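Local coordinates for protein agarase (Pseudoalteromonas fuliginea, PDB 6XJ9) that probably hydrolyses the glycosidic linkages of agarose, as a family GH50 agarase of a marine bacterium, at residues N60-S65 with D198-I203. Numbering follows the deposited sequence.
Sequences NVQFQS and DKELAI
Val61 and Leu201 form a hydrogen-bonded pair between antiparallel strands 58-63 and 199-210 of the CBM-like beta-sandwich domain. Val61 N gives its hydrogen to Leu201 O at 2.8 Å, and Leu201 N returns one to Val61 O at 2.9 Å. The tight side is the buried face carrying Val61, Phe63, Leu201 and Ile203, which packs against strands 70-75 and 185-193. With CG anti to its carbonyl carbon (chi1 -63°), Phe63 turns its ring edge to the other strand, CE2 meeting Leu201 CB at 3.7 Å near the ring plane. Val61 CG1 sits over one ring face, offset toward the rim, while its CG2 reaches Ile203 CD1 at 3.9 Å. An alanine at Phe63 is likely to leave Leu201 CB and Val61 CG1 without their aromatic neighbour and open a gap facing Val192 and Ala71. The face carrying Gln62 and Glu200 is looser and open to solvent at Gln62: the two run side by side, Gln62 CG touching Glu200 CG at 3.8 Å, with amide and carboxylate planes 69° apart. Past Phe63 the strand leaves the pairing in an inverse gamma turn centred on Gln64. There Ser65 OG, hydrogen-bonded to His197 O, also takes a weak bond from Lys199 N at 3.1 Å.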
loop_
_atom_site.group_PDB
_atom_site.type_symbol
_atom_site.label_atom_id
_atom_site.label_comp_id
_atom_site.label_asym_id
_atom_site.label_seq_id
_atom_site.Cartn_x
_atom_site.Cartn_y
_atom_site.Cartn_z
ATOM N N ASN A 60 -22.070 16.784 -8.944
ATOM C CA ASN A 60 -21.549 16.074 -7.788
ATOM C C ASN A 60 -22.640 15.128 -7.301
ATOM O O ASN A 60 -23.777 15.535 -7.077
ATOM C CB ASN A 60 -20.959 17.011 -6.733
ATOM C CG ASN A 60 -19.890 17.927 -7.298
ATOM O OD1 ASN A 60 -18.692 17.661 -7.170
ATOM N ND2 ASN A 60 -20.310 19.009 -7.934
ATOM N N VAL A 61 -22.287 13.847 -7.221
ATOM C CA VAL A 61 -23.242 12.788 -6.959
ATOM C C VAL A 61 -22.815 12.124 -5.656
ATOM O O VAL A 61 -21.692 11.623 -5.576
ATOM C CB VAL A 61 -23.256 11.778 -8.124
ATOM C CG1 VAL A 61 -24.291 10.682 -7.916
ATOM C CG2 VAL A 61 -23.440 12.447 -9.483
ATOM N N GLN A 62 -23.680 12.193 -4.634
ATOM C CA GLN A 62 -23.482 11.469 -3.381
ATOM C C GLN A 62 -24.413 10.262 -3.350
ATOM O O GLN A 62 -25.600 10.393 -3.059
ATOM C CB GLN A 62 -23.723 12.381 -2.178
ATOM C CG GLN A 62 -22.547 13.300 -1.880
ATOM C CD GLN A 62 -22.960 14.588 -1.212
ATOM O OE1 GLN A 62 -24.050 14.702 -0.657
ATOM N NE2 GLN A 62 -22.082 15.578 -1.269
ATOM N N PHE A 63 -23.859 9.094 -3.698
ATOM C CA PHE A 63 -24.599 7.844 -3.714
ATOM C C PHE A 63 -24.861 7.418 -2.275
ATOM O O PHE A 63 -23.939 7.345 -1.472
ATOM C CB PHE A 63 -23.797 6.737 -4.413
ATOM C CG PHE A 63 -23.489 6.964 -5.874
ATOM C CD1 PHE A 63 -24.409 6.617 -6.856
ATOM C CD2 PHE A 63 -22.270 7.499 -6.266
ATOM C CE1 PHE A 63 -24.121 6.821 -8.201
ATOM C CE2 PHE A 63 -21.982 7.703 -7.607
ATOM C CZ PHE A 63 -22.906 7.360 -8.574
ATOM N N GLN A 64 -26.127 7.151 -1.950
ATOM C CA GLN A 64 -26.472 6.789 -0.585
ATOM C C GLN A 64 -26.352 5.271 -0.466
ATOM O O GLN A 64 -27.316 4.583 -0.144
ATOM C CB GLN A 64 -27.856 7.336 -0.219
ATOM C CG GLN A 64 -27.982 8.849 -0.384
ATOM C CD GLN A 64 -29.395 9.338 -0.168
ATOM O OE1 GLN A 64 -30.362 8.782 -0.687
ATOM N NE2 GLN A 64 -29.525 10.401 0.612
ATOM N N SER A 65 -25.131 4.777 -0.717
ATOM C CA SER A 65 -24.862 3.370 -0.961
ATOM C C SER A 65 -24.637 2.599 0.340
ATOM O O SER A 65 -24.653 1.369 0.331
ATOM C CB SER A 65 -23.708 3.205 -1.931
ATOM O OG SER A 65 -22.631 4.061 -1.582
ATOM N N ASP A 198 -20.941 4.711 1.759
ATOM C CA ASP A 198 -21.354 5.766 0.840
ATOM C C ASP A 198 -20.192 6.082 -0.105
ATOM O O ASP A 198 -19.033 6.131 0.315
ATOM C CB ASP A 198 -21.784 7.053 1.571
ATOM C CG ASP A 198 -23.138 6.997 2.264
ATOM O OD1 ASP A 198 -23.995 6.177 1.863
ATOM O OD2 ASP A 198 -23.337 7.783 3.201
ATOM N N LYS A 199 -20.516 6.269 -1.395
ATOM C CA LYS A 199 -19.535 6.615 -2.412
ATOM C C LYS A 199 -19.944 7.943 -3.043
ATOM O O LYS A 199 -21.100 8.346 -2.929
ATOM C CB LYS A 199 -19.439 5.513 -3.471
ATOM C CG LYS A 199 -19.313 4.096 -2.918
ATOM C CD LYS A 199 -18.142 3.929 -1.981
ATOM C CE LYS A 199 -16.943 3.283 -2.629
ATOM N NZ LYS A 199 -17.089 1.819 -2.804
ATOM N N GLU A 200 -18.974 8.616 -3.676
ATOM C CA GLU A 200 -19.206 9.902 -4.313
ATOM C C GLU A 200 -18.573 9.916 -5.700
ATOM O O GLU A 200 -17.625 9.178 -5.980
ATOM C CB GLU A 200 -18.542 11.021 -3.521
ATOM C CG GLU A 200 -19.278 11.406 -2.250
ATOM C CD GLU A 200 -18.695 12.662 -1.621
ATOM O OE1 GLU A 200 -18.499 12.672 -0.394
ATOM O OE2 GLU A 200 -18.431 13.624 -2.364
ATOM N N LEU A 201 -19.077 10.809 -6.553
ATOM C CA LEU A 201 -18.553 10.913 -7.901
ATOM C C LEU A 201 -18.809 12.324 -8.416
ATOM O O LEU A 201 -19.873 12.899 -8.171
ATOM C CB LEU A 201 -19.242 9.858 -8.770
ATOM C CG LEU A 201 -18.704 9.689 -10.189
ATOM C CD1 LEU A 201 -17.360 8.972 -10.191
ATOM C CD2 LEU A 201 -19.710 8.936 -11.036
ATOM N N ALA A 202 -17.803 12.867 -9.109
ATOM C CA ALA A 202 -17.924 14.158 -9.770
ATOM C C ALA A 202 -17.857 13.955 -11.282
ATOM O O ALA A 202 -16.915 13.362 -11.792
ATOM C CB ALA A 202 -16.841 15.093 -9.272
ATOM N N ILE A 203 -18.878 14.452 -11.987
ATOM C CA ILE A 203 -18.980 14.288 -13.426
ATOM C C ILE A 203 -18.813 15.652 -14.098
ATOM O O ILE A 203 -19.672 16.523 -13.965
ATOM C CB ILE A 203 -20.321 13.617 -13.772
ATOM C CG1 ILE A 203 -20.500 12.307 -12.996
ATOM C CG2 ILE A 203 -20.465 13.430 -15.277
ATOM C CD1 ILE A 203 -21.913 11.764 -13.005
#